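Local coordinates for glycine betaine/carnitine/choline ABC transporter (Staphylococcus aureus subsp. aureus Mu50, PDB 3O66), which probably serves as the substrate-binding component of an ABC transporter that takes up glycine betaine, carnitine or choline, at residues 64-73 with 219-230. Residues are numbered along the deposited sequence; the frame is centred on the assembly and turned at random.
Sequences NISGVRYNGT and PYAASAVATNEL
Val225 packs against the aliphatic part of Arg69, its CG2 lying 3.6 Å from Arg69 CG where the two side chains meet at a slant. On the other face of the sheet the CB of Ala222 touches both CG2 of Val68, at 3.6 Å, and the CD1-CE1 side of the Tyr70 ring. Further along, Ile65 CG1 touches Leu230 CD2 at 3.6 Å; the leucine CG stands trans to its own backbone N (chi1 169°), and CD2 also reaches the amide carbon of Asn64, whose side chain meets that of the leucine at about a right angle. The backbones between these clusters are antiparallel neighbours. Paired bonds join Ser66 to Val225 and Arg69 to Ser223, and a beta bulge around Gly67 shifts the register by one residue. Strands 65-70 and 222-227 lie inside a five-stranded mixed sheet in one lobe of a periplasmic-binding-protein fold, where 222-227 returns from the second lobe to run against the parallel strands; helices 51-60 and 87-102 contribute to the cover over Arg69. That arginine bends at chi2 and chi3, which brings NH1 back to Ser66 OG (3.1 Å) within the guanidinium plane, while NE forms a salt bridge with Asp74; Ser66 OG is also hydrogen-bonded to Thr14 OG1. Toward Pro219, Asn71 N donates to Ala221 O at 2.9 Å, and its OD1 accepts a weak bond from Ala221 N, so backbone and side chain of one asparagine grip both polar groups of Ala221. The Tyr220 ring turns an edge to Thr73 OG1, 3.6 Å from CE2. At the far end Thr227 N donates to Asn64 O (3.0 Å), and Thr227 OG1 caps helix 228-233 by accepting from Leu230 N. Both polar atoms of the Asn64 amide are bonded, OD1 to Lys12 N and ND2 to Asp10 O.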
ATOM      1  N   ASN A  64     -18.613   4.043   5.573  1.00 24.65           N
ATOM      2  CA  ASN A  64     -18.743   4.768   4.318  1.00 24.24           C
ATOM      3  C   ASN A  64     -17.462   5.314   3.734  1.00 24.20           C
ATOM      4  O   ASN A  64     -17.515   5.955   2.676  1.00 23.54           O
ATOM      5  CB  ASN A  64     -19.825   5.858   4.409  1.00 24.69           C
ATOM      6  CG  ASN A  64     -19.735   6.674   5.695  1.00 25.91           C
ATOM      7  OD1 ASN A  64     -18.719   6.646   6.405  1.00 26.31           O
ATOM      8  ND2 ASN A  64     -20.813   7.385   6.014  1.00 28.08           N
ATOM      9  N   ILE A  65     -16.327   5.072   4.411  1.00 24.09           N
ATOM     10  CA  ILE A  65     -14.986   5.411   3.897  1.00 23.56           C
ATOM     11  C   ILE A  65     -14.077   4.204   4.185  1.00 23.74           C
ATOM     12  O   ILE A  65     -14.229   3.585   5.211  1.00 23.81           O
ATOM     13  CB  ILE A  65     -14.377   6.662   4.587  1.00 23.76           C
ATOM     14  CG1 ILE A  65     -15.178   7.931   4.240  1.00 23.45           C
ATOM     15  CG2 ILE A  65     -12.882   6.827   4.246  1.00 22.80           C
ATOM     16  CD1 ILE A  65     -14.714   9.187   5.026  1.00 23.08           C
ATOM     17  N   SER A  66     -13.224   3.826   3.229  1.00 22.76           N
ATOM     18  CA  SER A  66     -12.074   2.959   3.502  1.00 22.80           C
ATOM     19  C   SER A  66     -10.824   3.841   3.519  1.00 22.29           C
ATOM     20  O   SER A  66     -10.570   4.565   2.550  1.00 21.93           O
ATOM     21  CB  SER A  66     -11.933   1.885   2.425  1.00 22.93           C
ATOM     22  OG  SER A  66     -12.992   0.926   2.504  1.00 25.04           O
ATOM     23  N   GLY A  67     -10.029   3.769   4.592  1.00 21.58           N
ATOM     24  CA  GLY A  67      -8.845   4.634   4.700  1.00 23.15           C
ATOM     25  C   GLY A  67      -7.879   4.362   3.553  1.00 22.91           C
ATOM     26  O   GLY A  67      -7.377   5.296   2.901  1.00 23.19           O
ATOM     27  N   VAL A  68      -7.638   3.081   3.279  1.00 21.92           N
ATOM     28  CA  VAL A  68      -6.698   2.698   2.224  1.00 21.41           C
ATOM     29  C   VAL A  68      -7.174   1.425   1.533  1.00 20.60           C
ATOM     30  O   VAL A  68      -7.585   0.454   2.184  1.00 20.31           O
ATOM     31  CB  VAL A  68      -5.205   2.588   2.740  1.00 21.70           C
ATOM     32  CG1 VAL A  68      -5.054   1.461   3.704  1.00 22.16           C
ATOM     33  CG2 VAL A  68      -4.227   2.448   1.572  1.00 23.29           C
ATOM     34  N   ARG A  69      -7.183   1.500   0.204  1.00 19.59           N
ATOM     35  CA  ARG A  69      -7.494   0.409  -0.661  1.00 19.61           C
ATOM     36  C   ARG A  69      -6.421   0.397  -1.718  1.00 19.97           C
ATOM     37  O   ARG A  69      -5.858   1.443  -2.037  1.00 19.81           O
ATOM     38  CB  ARG A  69      -8.910   0.640  -1.274  1.00 18.67           C
ATOM     39  CG  ARG A  69     -10.035   0.653  -0.169  1.00 20.75           C
ATOM     40  CD  ARG A  69     -10.386  -0.767   0.369  1.00 21.60           C
ATOM     41  NE  ARG A  69     -11.133  -1.536  -0.646  1.00 22.31           N
ATOM     42  CZ  ARG A  69     -12.455  -1.454  -0.861  1.00 22.11           C
ATOM     43  NH1 ARG A  69     -13.232  -0.681  -0.107  1.00 21.00           N
ATOM     44  NH2 ARG A  69     -13.020  -2.167  -1.835  1.00 21.88           N
ATOM     45  N   TYR A  70      -6.137  -0.773  -2.281  1.00 21.10           N
ATOM     46  CA  TYR A  70      -5.075  -0.864  -3.268  1.00 21.83           C
ATOM     47  C   TYR A  70      -5.673  -1.255  -4.597  1.00 22.08           C
ATOM     48  O   TYR A  70      -6.402  -2.243  -4.639  1.00 22.84           O
ATOM     49  CB  TYR A  70      -4.044  -1.877  -2.808  1.00 21.47           C
ATOM     50  CG  TYR A  70      -3.610  -1.564  -1.402  1.00 20.80           C
ATOM     51  CD1 TYR A  70      -2.553  -0.691  -1.169  1.00 21.00           C
ATOM     52  CD2 TYR A  70      -4.277  -2.129  -0.304  1.00 21.59           C
ATOM     53  CE1 TYR A  70      -2.156  -0.386   0.107  1.00 20.11           C
ATOM     54  CE2 TYR A  70      -3.886  -1.831   1.013  1.00 22.26           C
ATOM     55  CZ  TYR A  70      -2.818  -0.950   1.200  1.00 22.74           C
ATOM     56  OH  TYR A  70      -2.402  -0.621   2.465  1.00 23.60           O
ATOM     57  N   ASN A  71      -5.372  -0.502  -5.666  1.00 21.78           N
ATOM     58  CA  ASN A  71      -6.155  -0.700  -6.910  1.00 24.08           C
ATOM     59  C   ASN A  71      -6.074  -2.104  -7.531  1.00 25.04           C
ATOM     60  O   ASN A  71      -7.097  -2.656  -7.919  1.00 25.01           O
ATOM     61  CB  ASN A  71      -6.010   0.433  -7.937  1.00 23.42           C
ATOM     62  CG  ASN A  71      -4.581   0.607  -8.478  1.00 25.69           C
ATOM     63  OD1 ASN A  71      -3.617  -0.094  -8.090  1.00 26.21           O
ATOM     64  ND2 ASN A  71      -4.443   1.582  -9.377  1.00 24.66           N
ATOM     65  N   GLY A  72      -4.876  -2.693  -7.582  1.00 25.82           N
ATOM     66  CA  GLY A  72      -4.749  -4.044  -8.130  1.00 27.19           C
ATOM     67  C   GLY A  72      -5.534  -5.077  -7.329  1.00 27.63           C
ATOM     68  O   GLY A  72      -6.020  -6.069  -7.881  1.00 29.18           O
ATOM     69  N   THR A  73      -5.666  -4.856  -6.025  1.00 26.48           N
ATOM     70  CA  THR A  73      -6.431  -5.783  -5.199  1.00 26.59           C
ATOM     71  C   THR A  73      -7.896  -5.633  -5.537  1.00 26.52           C
ATOM     72  O   THR A  73      -8.595  -6.629  -5.731  1.00 26.75           O
ATOM     73  CB  THR A  73      -6.260  -5.501  -3.721  1.00 26.09           C
ATOM     74  OG1 THR A  73      -4.890  -5.721  -3.363  1.00 25.62           O
ATOM     75  CG2 THR A  73      -7.184  -6.440  -2.899  1.00 27.19           C
ATOM     76  N   PRO A 219      -0.174  -2.995 -10.721  1.00 25.77           N
ATOM     77  CA  PRO A 219      -0.089  -1.884  -9.754  1.00 24.30           C
ATOM     78  C   PRO A 219      -0.918  -2.139  -8.512  1.00 23.42           C
ATOM     79  O   PRO A 219      -1.975  -2.787  -8.572  1.00 22.63           O
ATOM     80  CB  PRO A 219      -0.696  -0.686 -10.496  1.00 24.90           C
ATOM     81  CG  PRO A 219      -0.944  -1.141 -11.889  1.00 27.03           C
ATOM     82  CD  PRO A 219      -0.818  -2.614 -11.990  1.00 26.99           C
ATOM     83  N   TYR A 220      -0.426  -1.618  -7.403  1.00 21.93           N
ATOM     84  CA  TYR A 220      -1.156  -1.619  -6.162  1.00 22.95           C
ATOM     85  C   TYR A 220      -1.056  -0.209  -5.582  1.00 22.72           C
ATOM     86  O   TYR A 220      -0.643  -0.002  -4.423  1.00 22.21           O
ATOM     87  CB  TYR A 220      -0.536  -2.660  -5.217  1.00 23.15           C
ATOM     88  CG  TYR A 220      -0.801  -4.074  -5.678  1.00 23.59           C
ATOM     89  CD1 TYR A 220       0.125  -4.755  -6.479  1.00 24.39           C
ATOM     90  CD2 TYR A 220      -1.986  -4.707  -5.351  1.00 22.95           C
ATOM     91  CE1 TYR A 220      -0.120  -6.072  -6.907  1.00 26.45           C
ATOM     92  CE2 TYR A 220      -2.252  -6.018  -5.766  1.00 25.48           C
ATOM     93  CZ  TYR A 220      -1.319  -6.688  -6.546  1.00 26.87           C
ATOM     94  OH  TYR A 220      -1.571  -7.958  -6.949  1.00 27.23           O
ATOM     95  N   ALA A 221      -1.430   0.764  -6.406  1.00 23.32           N
ATOM     96  CA  ALA A 221      -1.505   2.151  -5.944  1.00 23.53           C
ATOM     97  C   ALA A 221      -2.557   2.243  -4.820  1.00 22.53           C
ATOM     98  O   ALA A 221      -3.615   1.668  -4.917  1.00 22.90           O
ATOM     99  CB  ALA A 221      -1.868   3.059  -7.091  1.00 23.37           C
ATOM    100  N   ALA A 222      -2.224   2.967  -3.763  1.00 21.42           N
ATOM    101  CA  ALA A 222      -3.085   3.110  -2.581  1.00 20.97           C
ATOM    102  C   ALA A 222      -3.905   4.393  -2.648  1.00 20.92           C
ATOM    103  O   ALA A 222      -3.344   5.479  -2.964  1.00 20.11           O
ATOM    104  CB  ALA A 222      -2.205   3.134  -1.319  1.00 21.01           C
ATOM    105  N   SER A 223      -5.203   4.277  -2.319  1.00 20.28           N
ATOM    106  CA  SER A 223      -6.132   5.420  -2.327  1.00 20.33           C
ATOM    107  C   SER A 223      -7.167   5.250  -1.248  1.00 20.84           C
ATOM    108  O   SER A 223      -7.395   4.123  -0.796  1.00 21.59           O
ATOM    109  CB  SER A 223      -6.916   5.490  -3.642  1.00 20.29           C
ATOM    110  OG  SER A 223      -6.088   5.597  -4.793  1.00 20.95           O
ATOM    111  N   ALA A 224      -7.818   6.362  -0.879  1.00 20.01           N
ATOM    112  CA  ALA A 224      -9.054   6.334  -0.117  1.00 20.50           C
ATOM    113  C   ALA A 224     -10.205   5.879  -1.029  1.00 20.86           C
ATOM    114  O   ALA A 224     -10.123   6.073  -2.221  1.00 20.86           O
ATOM    115  CB  ALA A 224      -9.351   7.726   0.378  1.00 19.93           C
ATOM    116  N   VAL A 225     -11.246   5.275  -0.443  1.00 21.04           N
ATOM    117  CA  VAL A 225     -12.566   5.065  -1.085  1.00 22.20           C
ATOM    118  C   VAL A 225     -13.638   5.668  -0.179  1.00 22.70           C
ATOM    119  O   VAL A 225     -13.556   5.570   1.041  1.00 22.67           O
ATOM    120  CB  VAL A 225     -12.826   3.562  -1.333  1.00 21.88           C
ATOM    121  CG1 VAL A 225     -14.294   3.293  -1.904  1.00 22.77           C
ATOM    122  CG2 VAL A 225     -11.745   2.994  -2.267  1.00 20.44           C
ATOM    123  N   ALA A 226     -14.637   6.309  -0.780  1.00 23.58           N
ATOM    124  CA  ALA A 226     -15.784   6.812  -0.044  1.00 23.96           C
ATOM    125  C   ALA A 226     -17.027   6.451  -0.870  1.00 24.70           C
ATOM    126  O   ALA A 226     -16.975   6.423  -2.115  1.00 25.39           O
ATOM    127  CB  ALA A 226     -15.686   8.315   0.167  1.00 23.27           C
ATOM    128  N   THR A 227     -18.140   6.158  -0.201  1.00 23.91           N
ATOM    129  CA  THR A 227     -19.409   5.987  -0.949  1.00 24.25           C
ATOM    130  C   THR A 227     -19.874   7.328  -1.474  1.00 25.07           C
ATOM    131  O   THR A 227     -19.648   8.395  -0.846  1.00 24.38           O
ATOM    132  CB  THR A 227     -20.517   5.386  -0.085  1.00 25.05           C
ATOM    133  OG1 THR A 227     -20.841   6.306   0.968  1.00 23.85           O
ATOM    134  CG2 THR A 227     -20.066   4.040   0.484  1.00 23.36           C
ATOM    135  N   ASN A 228     -20.497   7.309  -2.640  1.00 25.63           N
ATOM    136  CA  ASN A 228     -21.027   8.550  -3.193  1.00 26.99           C
ATOM    137  C   ASN A 228     -22.267   9.054  -2.433  1.00 27.87           C
ATOM    138  O   ASN A 228     -22.550  10.268  -2.421  1.00 27.95           O
ATOM    139  CB  ASN A 228     -21.227   8.430  -4.722  1.00 27.96           C
ATOM    140  CG  ASN A 228     -19.889   8.325  -5.445  1.00 27.34           C
ATOM    141  OD1 ASN A 228     -18.870   8.786  -4.924  1.00 28.46           O
ATOM    142  ND2 ASN A 228     -19.873   7.705  -6.618  1.00 27.28           N
ATOM    143  N   GLU A 229     -22.956   8.143  -1.745  1.00 28.16           N
ATOM    144  CA  GLU A 229     -24.038   8.543  -0.830  1.00 29.84           C
ATOM    145  C   GLU A 229     -23.479   9.532   0.212  1.00 28.43           C
ATOM    146  O   GLU A 229     -24.076  10.578   0.448  1.00 28.83           O
ATOM    147  CB  GLU A 229     -24.694   7.333  -0.146  1.00 30.62           C
ATOM    148  CG  GLU A 229     -25.810   7.718   0.851  1.00 36.61           C
ATOM    149  CD  GLU A 229     -26.415   6.522   1.610  1.00 43.36           C
ATOM    150  OE1 GLU A 229     -25.773   5.450   1.677  1.00 44.09           O
ATOM    151  OE2 GLU A 229     -27.540   6.664   2.162  1.00 48.57           O
ATOM    152  N   LEU A 230     -22.327   9.208   0.806  1.00 27.01           N
ATOM    153  CA  LEU A 230     -21.703  10.099   1.797  1.00 26.71           C
ATOM    154  C   LEU A 230     -21.249  11.408   1.151  1.00 27.06           C
ATOM    155  O   LEU A 230     -21.456  12.520   1.712  1.00 28.17           O
ATOM    156  CB  LEU A 230     -20.501   9.415   2.488  1.00 25.71           C
ATOM    157  CG  LEU A 230     -19.630  10.352   3.336  1.00 24.58           C
ATOM    158  CD1 LEU A 230     -20.406  10.884   4.556  1.00 23.36           C
ATOM    159  CD2 LEU A 230     -18.357   9.646   3.774  1.00 25.24           C
TER